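Local atomic coordinates of fusion protein of Nuclear RNA export factor 2 and Protein panoramix (Drosophila melanogaster, PDB entry 6IEW), a protein that derives from Nxf2, which acts with Panoramix, piwi and Nxt1 in cotranscriptional transposon silencing in the ovary, here its UBA domain fused to a Panoramix segment. Residues 23-28 and 54-59; 27-32 and 45-50; 35-40 and 82-87. All coordinates share one frame; numbering follows the deposited sequence. Where two conformers were deposited one is given.

Interaction 1: 23-28 and 54-59; sequences STWVTS and PDLAFA
Trp25 meets Pro54, Leu56 and Ala57 with one and the same side of its indole, a clear case of a short turn closing over an aromatic ring. From CB, the side chain leaves helix 23-32 with chi1 at -94°, off the staggered positions, which swings the ring beneath the 3-10 turn 55-57. The inner atoms come first: CG and CD2 pass below the methyl of Ala57, Trp25 CD2 lying 3.7 Å from Ala57 CB. Ala57 CB makes a CH-pi contact over one face of Trp25, offset toward the rim, 4.1 Å from the centroid of its six-membered ring. Pro54 CD approaches Trp25 NE1 and CE2 obliquely and is closest to Trp25 CZ2, at 3.5 Å. At the far rim Trp25 CZ3 reaches Leu56 CD1 at 3.6 Å, and CH2 lies between this methyl and Pro54 CG. The turn keeps its shape through Ala57 N, hydrogen-bonded to Pro54 O at 3.0 Å, and a backbone hydrogen bond between Ala57 and Ile22 ties it to the residue just before helix 23-32. Segment 54-59, the end of the Nxf2 part, is thus packed against this helix by dispersion and CH-pi contacts, which rest on shape rather than charge.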
loop_
_atom_site.group_PDB
_atom_site.type_symbol
_atom_site.label_atom_id
_atom_site.label_comp_id
_atom_site.label_asym_id
_atom_site.label_seq_id
_atom_site.Cartn_x
_atom_site.Cartn_y
_atom_site.Cartn_z
ATOM N N SER A 23 -9.393 0.782 -2.830
ATOM C CA SER A 23 -8.882 0.961 -4.185
ATOM C C SER A 23 -8.635 2.427 -4.512
ATOM O O SER A 23 -7.704 2.741 -5.265
ATOM C CB SER A 23 -9.844 0.344 -5.198
ATOM O OG SER A 23 -10.998 1.149 -5.362
ATOM N N THR A 24 -9.445 3.331 -3.957
ATOM C CA THR A 24 -9.295 4.757 -4.240
ATOM C C THR A 24 -7.893 5.246 -3.897
ATOM O O THR A 24 -7.276 5.992 -4.671
ATOM C CB THR A 24 -10.331 5.545 -3.442
ATOM O OG1 THR A 24 -11.613 4.934 -3.601
ATOM C CG2 THR A 24 -10.394 6.987 -3.922
ATOM N N TRP A 25 -7.376 4.848 -2.733
ATOM C CA TRP A 25 -6.038 5.295 -2.366
ATOM C C TRP A 25 -4.948 4.429 -2.975
ATOM O O TRP A 25 -3.820 4.901 -3.150
ATOM C CB TRP A 25 -5.890 5.439 -0.849
ATOM C CG TRP A 25 -6.169 6.840 -0.429
ATOM C CD1 TRP A 25 -5.257 7.842 -0.249
ATOM C CD2 TRP A 25 -7.455 7.419 -0.198
ATOM N NE1 TRP A 25 -5.899 9.005 0.100
ATOM C CE2 TRP A 25 -7.249 8.773 0.136
ATOM C CE3 TRP A 25 -8.761 6.922 -0.231
ATOM C CZ2 TRP A 25 -8.299 9.631 0.439
ATOM C CZ3 TRP A 25 -9.804 7.778 0.066
ATOM C CH2 TRP A 25 -9.568 9.116 0.397
ATOM N N VAL A 26 -5.267 3.175 -3.308
ATOM C CA VAL A 26 -4.331 2.345 -4.062
ATOM C C VAL A 26 -3.995 3.007 -5.390
ATOM O O VAL A 26 -2.823 3.159 -5.752
ATOM C CB VAL A 26 -4.907 0.930 -4.248
ATOM C CG1 VAL A 26 -4.025 0.106 -5.176
ATOM C CG2 VAL A 26 -5.066 0.249 -2.900
ATOM N N THR A 27 -5.021 3.443 -6.128
ATOM C CA THR A 27 -4.785 4.127 -7.396
ATOM C C THR A 27 -3.956 5.388 -7.195
ATOM O O THR A 27 -2.982 5.627 -7.915
ATOM C CB THR A 27 -6.117 4.488 -8.047
ATOM O OG1 THR A 27 -6.868 3.297 -8.305
ATOM C CG2 THR A 27 -5.891 5.243 -9.356
ATOM N N SER A 28 -4.331 6.204 -6.208
ATOM C CA SER A 28 -3.649 7.473 -5.979
ATOM C C SER A 28 -2.161 7.268 -5.707
ATOM O O SER A 28 -1.305 7.909 -6.327
ATOM C CB SER A 28 -4.315 8.197 -4.808
ATOM O OG SER A 28 -3.582 9.348 -4.438
ATOM N N PRO A 54 -6.637 9.480 5.070
ATOM C CA PRO A 54 -7.804 9.499 5.956
ATOM C C PRO A 54 -8.066 8.133 6.575
ATOM O O PRO A 54 -7.697 7.097 6.020
ATOM C CB PRO A 54 -8.954 9.895 5.020
ATOM C CG PRO A 54 -8.288 10.570 3.857
ATOM C CD PRO A 54 -6.982 9.863 3.689
ATOM N N ASP A 55 -8.721 8.147 7.740
ATOM C CA ASP A 55 -9.184 6.908 8.357
ATOM C C ASP A 55 -9.957 6.048 7.363
ATOM O O ASP A 55 -9.781 4.825 7.316
ATOM C CB ASP A 55 -10.094 7.218 9.548
ATOM C CG ASP A 55 -9.334 7.522 10.823
ATOM O OD1 ASP A 55 -8.092 7.638 10.791
ATOM O OD2 ASP A 55 -9.997 7.638 11.877
ATOM N N LEU A 56 -10.823 6.668 6.557
ATOM C CA LEU A 56 -11.672 5.897 5.656
ATOM C C LEU A 56 -10.895 5.227 4.529
ATOM O O LEU A 56 -11.475 4.413 3.803
ATOM C CB LEU A 56 -12.815 6.758 5.092
ATOM C CG LEU A 56 -12.547 8.020 4.262
ATOM C CD1 LEU A 56 -12.024 7.711 2.862
ATOM C CD2 LEU A 56 -13.827 8.834 4.160
ATOM N N ALA A 57 -9.614 5.558 4.354
ATOM C CA ALA A 57 -8.826 4.886 3.332
ATOM C C ALA A 57 -8.504 3.446 3.692
ATOM O O ALA A 57 -8.066 2.698 2.817
ATOM C CB ALA A 57 -7.536 5.661 3.064
ATOM N N PHE A 58 -8.717 3.037 4.938
ATOM C CA PHE A 58 -8.353 1.697 5.375
ATOM C C PHE A 58 -9.546 0.766 5.234
ATOM O O PHE A 58 -10.622 1.028 5.786
ATOM C CB PHE A 58 -7.812 1.736 6.803
ATOM C CG PHE A 58 -6.527 2.497 6.911
ATOM C CD1 PHE A 58 -5.328 1.894 6.567
ATOM C CD2 PHE A 58 -6.520 3.824 7.301
ATOM C CE1 PHE A 58 -4.144 2.597 6.636
ATOM C CE2 PHE A 58 -5.335 4.531 7.372
ATOM C CZ PHE A 58 -4.148 3.913 7.038
ATOM N N ALA A 59 -9.353 -0.309 4.477
ATOM C CA ALA A 59 -10.412 -1.264 4.207
ATOM C C ALA A 59 -10.783 -2.033 5.468
ATOM O O ALA A 59 -9.995 -2.166 6.411
ATOM C CB ALA A 59 -9.965 -2.250 3.127
#

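Interaction 2: 27-32 and 45-50; sequences TSIVEE and IQKNAD
Lys47 NZ is gripped by a carboxylate and two waters. Lys47 NZ donates to Glu32 OE1 at 2.9 Å, a hydrogen bond that is part of a salt bridge; the ammonium meets that oxygen on its syn side, 25° out of the carboxylate plane. Water 1, 2.9 Å from Lys47 NZ, accepts from it and also bonds Ser28 OG, one turn before Glu32. Water 2 donates to Glu32 OE2 at 2.9 Å and takes a second, weak bond from the same ammonium, so both carboxylate oxygens are linked to the lysine, one directly and one through solvent. The two side chains come from opposite directions: Glu32, with CG anti to the backbone N (chi1 -174°), stays extended, whereas Lys47 bends at its last torsion (chi4 -84°) to bring NZ round to the acid. Beneath the charges the aliphatic part of the lysine slides past Ile29, with Lys47 CD 3.9 Å from Ile29 CG1, and this isoleucine turns inward to Phe15 and Leu43. At the end of helix 37-49, Gln46 NE2 hydrogen-bonds Asp50 OD2 at 3.0 Å, just beyond the last turn. An apolar residue facing the core, covered by the lysine's aliphatic chain, with a salt bridge further out, joins helices 23-32 and 37-49, in keeping with the compact helical bundle of UBA-like domains, to which the Nxf2 TAP-C domain belongs.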
loop_
_atom_site.group_PDB
_atom_site.type_symbol
_atom_site.label_atom_id
_atom_site.label_comp_id
_atom_site.label_asym_id
_atom_site.label_seq_id
_atom_site.Cartn_x
_atom_site.Cartn_y
_atom_site.Cartn_z
ATOM N N THR A 27 -5.021 3.443 -6.128
ATOM C CA THR A 27 -4.785 4.127 -7.396
ATOM C C THR A 27 -3.956 5.388 -7.195
ATOM O O THR A 27 -2.982 5.627 -7.915
ATOM C CB THR A 27 -6.117 4.488 -8.047
ATOM O OG1 THR A 27 -6.868 3.297 -8.305
ATOM C CG2 THR A 27 -5.891 5.243 -9.356
ATOM N N SER A 28 -4.331 6.204 -6.208
ATOM C CA SER A 28 -3.649 7.473 -5.979
ATOM C C SER A 28 -2.161 7.268 -5.707
ATOM O O SER A 28 -1.305 7.909 -6.327
ATOM C CB SER A 28 -4.315 8.197 -4.808
ATOM O OG SER A 28 -3.582 9.348 -4.438
ATOM N N ILE A 29 -1.835 6.359 -4.790
ATOM C CA ILE A 29 -0.450 6.203 -4.363
ATOM C C ILE A 29 0.376 5.485 -5.422
ATOM O O ILE A 29 1.505 5.892 -5.725
ATOM C CB ILE A 29 -0.396 5.502 -2.997
ATOM C CG1 ILE A 29 -1.072 6.379 -1.938
ATOM C CG2 ILE A 29 1.050 5.191 -2.607
ATOM C CD1 ILE A 29 -1.301 5.680 -0.614
ATOM N N VAL A 30 -0.166 4.414 -6.005
ATOM C CA VAL A 30 0.584 3.652 -7.002
ATOM C C VAL A 30 0.876 4.508 -8.228
ATOM O O VAL A 30 1.989 4.490 -8.767
ATOM C CB VAL A 30 -0.161 2.351 -7.351
ATOM C CG1 VAL A 30 0.425 1.695 -8.600
ATOM C CG2 VAL A 30 -0.113 1.390 -6.170
ATOM N N GLU A 31 -0.113 5.279 -8.686
ATOM C CA GLU A 31 0.116 6.133 -9.848
ATOM C C GLU A 31 1.116 7.240 -9.536
ATOM O O GLU A 31 1.972 7.561 -10.368
ATOM C CB GLU A 31 -1.206 6.701 -10.374
ATOM C CG GLU A 31 -2.088 5.650 -11.025
ATOM C CD GLU A 31 -3.291 6.234 -11.750
ATOM O OE1 GLU A 31 -3.596 7.430 -11.557
ATOM O OE2 GLU A 31 -3.927 5.488 -12.522
ATOM N N GLU A 32 1.034 7.829 -8.338
ATOM C CA GLU A 32 1.977 8.883 -7.978
ATOM C C GLU A 32 3.402 8.352 -7.887
ATOM O O GLU A 32 4.357 9.088 -8.164
ATOM C CB GLU A 32 1.547 9.552 -6.670
ATOM C CG GLU A 32 2.385 10.769 -6.279
ATOM C CD GLU A 32 1.915 11.419 -4.987
ATOM O OE1 GLU A 32 0.702 11.358 -4.689
ATOM O OE2 GLU A 32 2.763 11.989 -4.269
ATOM N N ILE A 45 3.927 5.323 3.449
ATOM C CA ILE A 45 4.420 5.589 4.799
ATOM C C ILE A 45 4.623 7.084 5.020
ATOM O O ILE A 45 4.290 7.622 6.085
ATOM C CB ILE A 45 5.693 4.766 5.066
ATOM C CG1 ILE A 45 5.333 3.284 5.147
ATOM C CG2 ILE A 45 6.388 5.237 6.337
ATOM C CD1 ILE A 45 6.509 2.370 4.960
ATOM N N GLN A 46 5.154 7.782 4.014
ATOM C CA GLN A 46 5.363 9.220 4.143
ATOM C C GLN A 46 4.036 9.962 4.226
ATOM O O GLN A 46 3.840 10.810 5.103
ATOM C CB GLN A 46 6.197 9.739 2.974
ATOM C CG GLN A 46 6.521 11.220 3.083
ATOM C CD GLN A 46 7.382 11.526 4.289
ATOM O OE1 GLN A 46 8.426 10.906 4.490
ATOM N NE2 GLN A 46 6.944 12.475 5.107
ATOM N N LYS A 47 3.110 9.655 3.309
ATOM C CA LYS A 47 1.795 10.289 3.346
ATOM C C LYS A 47 1.093 10.019 4.669
ATOM O O LYS A 47 0.439 10.909 5.230
ATOM C CB LYS A 47 0.940 9.780 2.188
ATOM C CG LYS A 47 1.346 10.300 0.821
ATOM C CD LYS A 47 0.570 9.559 -0.268
ATOM C CE LYS A 47 0.768 10.170 -1.647
ATOM N NZ LYS A 47 -0.143 11.322 -1.900
ATOM N N ASN A 48 1.227 8.801 5.191
ATOM C CA ASN A 48 0.607 8.472 6.467
ATOM C C ASN A 48 1.156 9.354 7.582
ATOM O O ASN A 48 0.396 9.885 8.401
ATOM C CB ASN A 48 0.826 6.993 6.783
ATOM C CG ASN A 48 0.163 6.574 8.071
ATOM O OD1 ASN A 48 -1.053 6.389 8.120
ATOM N ND2 ASN A 48 0.959 6.419 9.125
ATOM N N ALA A 49 2.478 9.539 7.611
ATOM C CA ALA A 49 3.089 10.347 8.663
ATOM C C ALA A 49 2.685 11.810 8.557
ATOM O O ALA A 49 2.642 12.517 9.572
ATOM C CB ALA A 49 4.610 10.208 8.611
ATOM N N ASP A 50 2.388 12.281 7.347
ATOM C CA ASP A 50 2.006 13.666 7.105
ATOM C C ASP A 50 0.503 13.904 7.243
ATOM O O ASP A 50 0.023 14.979 6.867
ATOM C CB ASP A 50 2.483 14.117 5.720
ATOM C CG ASP A 50 3.995 14.180 5.610
ATOM O OD1 ASP A 50 4.665 14.322 6.652
ATOM O OD2 ASP A 50 4.513 14.100 4.478
HETATM O O HOH W 1 -2.651 9.912 -1.807
HETATM O O HOH W 2 2.733 13.135 -1.635
#

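Interaction 3: 35-40 and 82-87; sequences WDFERA and ELVLEQ
Phe37 and Val84 cross at about a right angle, and Glu38 and Leu85 cross obliquely: two neighbouring pairs show how a helix start can be fitted against the side of a long helix. In this engineered chain the first residue of each pair belongs to the Nxf2 UBA domain and the second to the Panoramix segment, within its Nxf2-interacting region. The ring of Phe37, its CG anti to the backbone N (chi1 180°), stretches out toward helix 70-93 until CE2 is 3.8 Å from Val84 CG1; CZ touches the same methyl, which approaches the ring obliquely. Glu38 has its CG anti to the backbone N as well, with the chain extended beyond, and Glu38 CG passes 3.6 Å from Leu85 CD2, so that the aliphatic half of the acid serves as an apolar surface. The same leucine methyl also comes close to the backbone carbonyl of Glu38. At its end the glutamate turns polar: a water donates to Glu38 OE2 at 2.7 Å and to Leu85 O at 2.9 Å, joining the carboxylate to the backbone of the opposing helix. Ile88 touches both Phe37 and Glu38 from the Panoramix side, while Leu41 touches Val84 from the Nxf2 side. Behind the contact, Asp36 is the N-cap of helix 37-49: its OD2, through the anti lone pair, accepts from Arg39 N at 2.9 Å in a nearly straight bond (165°). The guanidinium of Arg39 lies with one face over Asp36 CB and forms a long ion pair with Asp36 OD1. Across the two helices, then, apolar packing makes the direct contact and a single water carries the polar link; the acid lends its aliphatic part while its carboxylate stays hydrated, so desolvation probably costs little.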
loop_
_atom_site.group_PDB
_atom_site.type_symbol
_atom_site.label_atom_id
_atom_site.label_comp_id
_atom_site.label_asym_id
_atom_site.label_seq_id
_atom_site.Cartn_x
_atom_site.Cartn_y
_atom_site.Cartn_z
ATOM N N TRP A 35 4.070 3.451 -10.539
ATOM C CA TRP A 35 3.844 2.014 -10.668
ATOM C C TRP A 35 4.968 1.166 -10.093
ATOM O O TRP A 35 5.078 -0.020 -10.426
ATOM C CB TRP A 35 3.550 1.627 -12.120
ATOM C CG TRP A 35 2.320 2.274 -12.591
ATOM C CD1 TRP A 35 2.197 3.499 -13.185
ATOM C CD2 TRP A 35 1.008 1.752 -12.465
ATOM N NE1 TRP A 35 0.874 3.760 -13.451
ATOM C CE2 TRP A 35 0.123 2.697 -13.018
ATOM C CE3 TRP A 35 0.492 0.563 -11.948
ATOM C CZ2 TRP A 35 -1.249 2.489 -13.064
ATOM C CZ3 TRP A 35 -0.859 0.358 -11.991
ATOM C CH2 TRP A 35 -1.720 1.313 -12.544
ATOM N N ASP A 36 5.805 1.739 -9.236
ATOM C CA ASP A 36 6.877 0.995 -8.592
ATOM C C ASP A 36 6.432 0.582 -7.198
ATOM O O ASP A 36 6.093 1.434 -6.369
ATOM C CB ASP A 36 8.173 1.795 -8.522
ATOM C CG ASP A 36 9.324 0.965 -7.989
ATOM O OD1 ASP A 36 9.930 0.206 -8.775
ATOM O OD2 ASP A 36 9.599 1.043 -6.781
ATOM N N PHE A 37 6.445 -0.729 -6.956
ATOM C CA PHE A 37 5.937 -1.301 -5.714
ATOM C C PHE A 37 6.661 -0.725 -4.502
ATOM O O PHE A 37 6.027 -0.216 -3.568
ATOM C CB PHE A 37 6.110 -2.821 -5.799
ATOM C CG PHE A 37 5.639 -3.577 -4.588
ATOM C CD1 PHE A 37 4.364 -3.398 -4.081
ATOM C CD2 PHE A 37 6.469 -4.513 -3.990
ATOM C CE1 PHE A 37 3.937 -4.121 -2.980
ATOM C CE2 PHE A 37 6.045 -5.236 -2.894
ATOM C CZ PHE A 37 4.779 -5.039 -2.388
ATOM N N GLU A 38 7.994 -0.784 -4.508
ATOM C CA GLU A 38 8.761 -0.302 -3.363
ATOM C C GLU A 38 8.547 1.192 -3.142
ATOM O O GLU A 38 8.324 1.639 -2.011
ATOM C CB GLU A 38 10.243 -0.619 -3.559
ATOM C CG GLU A 38 11.120 -0.167 -2.412
ATOM C CD GLU A 38 12.579 -0.458 -2.660
ATOM O OE1 GLU A 38 12.944 -0.699 -3.830
ATOM O OE2 GLU A 38 13.360 -0.452 -1.686
ATOM N N ARG A 39 8.602 1.984 -4.214
ATOM C CA ARG A 39 8.393 3.419 -4.057
ATOM C C ARG A 39 6.988 3.723 -3.553
ATOM O O ARG A 39 6.793 4.664 -2.775
ATOM C CB ARG A 39 8.682 4.154 -5.365
ATOM C CG ARG A 39 10.150 4.141 -5.751
ATOM C CD ARG A 39 10.503 5.300 -6.673
ATOM N NE ARG A 39 9.660 5.338 -7.865
ATOM C CZ ARG A 39 9.891 4.627 -8.966
ATOM N NH1 ARG A 39 10.934 3.808 -9.026
ATOM N NH2 ARG A 39 9.074 4.723 -10.001
ATOM N N ALA A 40 5.997 2.932 -3.977
ATOM C CA ALA A 40 4.630 3.151 -3.514
ATOM C C ALA A 40 4.499 2.887 -2.019
ATOM O O ALA A 40 3.815 3.636 -1.310
ATOM C CB ALA A 40 3.657 2.283 -4.310
ATOM N N GLU A 82 6.110 -1.562 6.183
ATOM C CA GLU A 82 7.495 -1.459 6.633
ATOM C C GLU A 82 8.195 -2.813 6.624
ATOM O O GLU A 82 9.387 -2.896 6.309
ATOM C CB GLU A 82 7.554 -0.810 8.015
ATOM C CG GLU A 82 7.262 0.679 7.992
ATOM C CD GLU A 82 7.192 1.286 9.377
ATOM O OE1 GLU A 82 7.016 0.522 10.349
ATOM O OE2 GLU A 82 7.313 2.525 9.490
ATOM N N LEU A 83 7.476 -3.889 6.965
ATOM C CA LEU A 83 8.098 -5.211 6.936
ATOM C C LEU A 83 8.441 -5.630 5.513
ATOM O O LEU A 83 9.506 -6.209 5.272
ATOM C CB LEU A 83 7.200 -6.255 7.603
ATOM C CG LEU A 83 7.849 -7.631 7.787
ATOM C CD1 LEU A 83 8.875 -7.595 8.917
ATOM C CD2 LEU A 83 6.804 -8.707 8.038
ATOM N N VAL A 84 7.549 -5.351 4.559
ATOM C CA VAL A 84 7.830 -5.700 3.170
ATOM C C VAL A 84 9.028 -4.915 2.655
ATOM O O VAL A 84 9.872 -5.451 1.926
ATOM C CB VAL A 84 6.577 -5.507 2.295
ATOM C CG1 VAL A 84 6.929 -5.619 0.817
ATOM C CG2 VAL A 84 5.523 -6.534 2.662
ATOM N N LEU A 85 9.127 -3.634 3.028
ATOM C CA LEU A 85 10.293 -2.846 2.642
ATOM C C LEU A 85 11.579 -3.459 3.189
ATOM O O LEU A 85 12.599 -3.505 2.489
ATOM C CB LEU A 85 10.133 -1.398 3.104
ATOM C CG LEU A 85 9.130 -0.551 2.314
ATOM C CD1 LEU A 85 8.981 0.813 2.943
ATOM C CD2 LEU A 85 9.581 -0.411 0.870
ATOM N N GLU A 86 11.544 -3.944 4.433
ATOM C CA GLU A 86 12.708 -4.621 4.995
ATOM C C GLU A 86 13.025 -5.895 4.226
ATOM O O GLU A 86 14.196 -6.196 3.963
ATOM C CB GLU A 86 12.468 -4.943 6.470
ATOM C CG GLU A 86 12.514 -3.743 7.397
ATOM C CD GLU A 86 12.180 -4.107 8.834
ATOM O OE1 GLU A 86 11.722 -5.245 9.075
ATOM O OE2 GLU A 86 12.379 -3.252 9.723
ATOM N N GLN A 87 11.992 -6.660 3.865
ATOM C CA GLN A 87 12.202 -7.882 3.096
ATOM C C GLN A 87 12.811 -7.579 1.734
ATOM O O GLN A 87 13.687 -8.315 1.262
ATOM C CB GLN A 87 10.877 -8.628 2.941
ATOM C CG GLN A 87 10.305 -9.144 4.249
ATOM C CD GLN A 87 8.873 -9.617 4.117
ATOM O OE1 GLN A 87 8.237 -9.429 3.079
ATOM N NE2 GLN A 87 8.354 -10.232 5.173
HETATM O O HOH W 3 13.165 -1.123 0.900
#

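In the fold
Interactions 1 and 2 both draw on helix 23-32, sharing Thr27 and Ser28, with centres 9 Å apart; Phe58 CZ and Asn48 OD1 pack between them at 4.1 Å. Interaction 2 leads on to interaction 3, 12 Å away between centres, through helix 37-49. There Ile45 CD1 rests 3.6 Å from Leu85 CD1, while Val30 O and Trp35 N, 2.9 Å apart, probably hydrogen-bond, tying helix 23-32 to the loop before helix 37-49. Interactions 1 and 3 do not touch, their centres being 17 Å apart. The first two are internal to the UBA domain, which mediates Panx binding; the third joins it to the fused Panoramix helix, where a glycerol, probably from the crystallisation liquor, lies about 4 Å from the Val84 side chain.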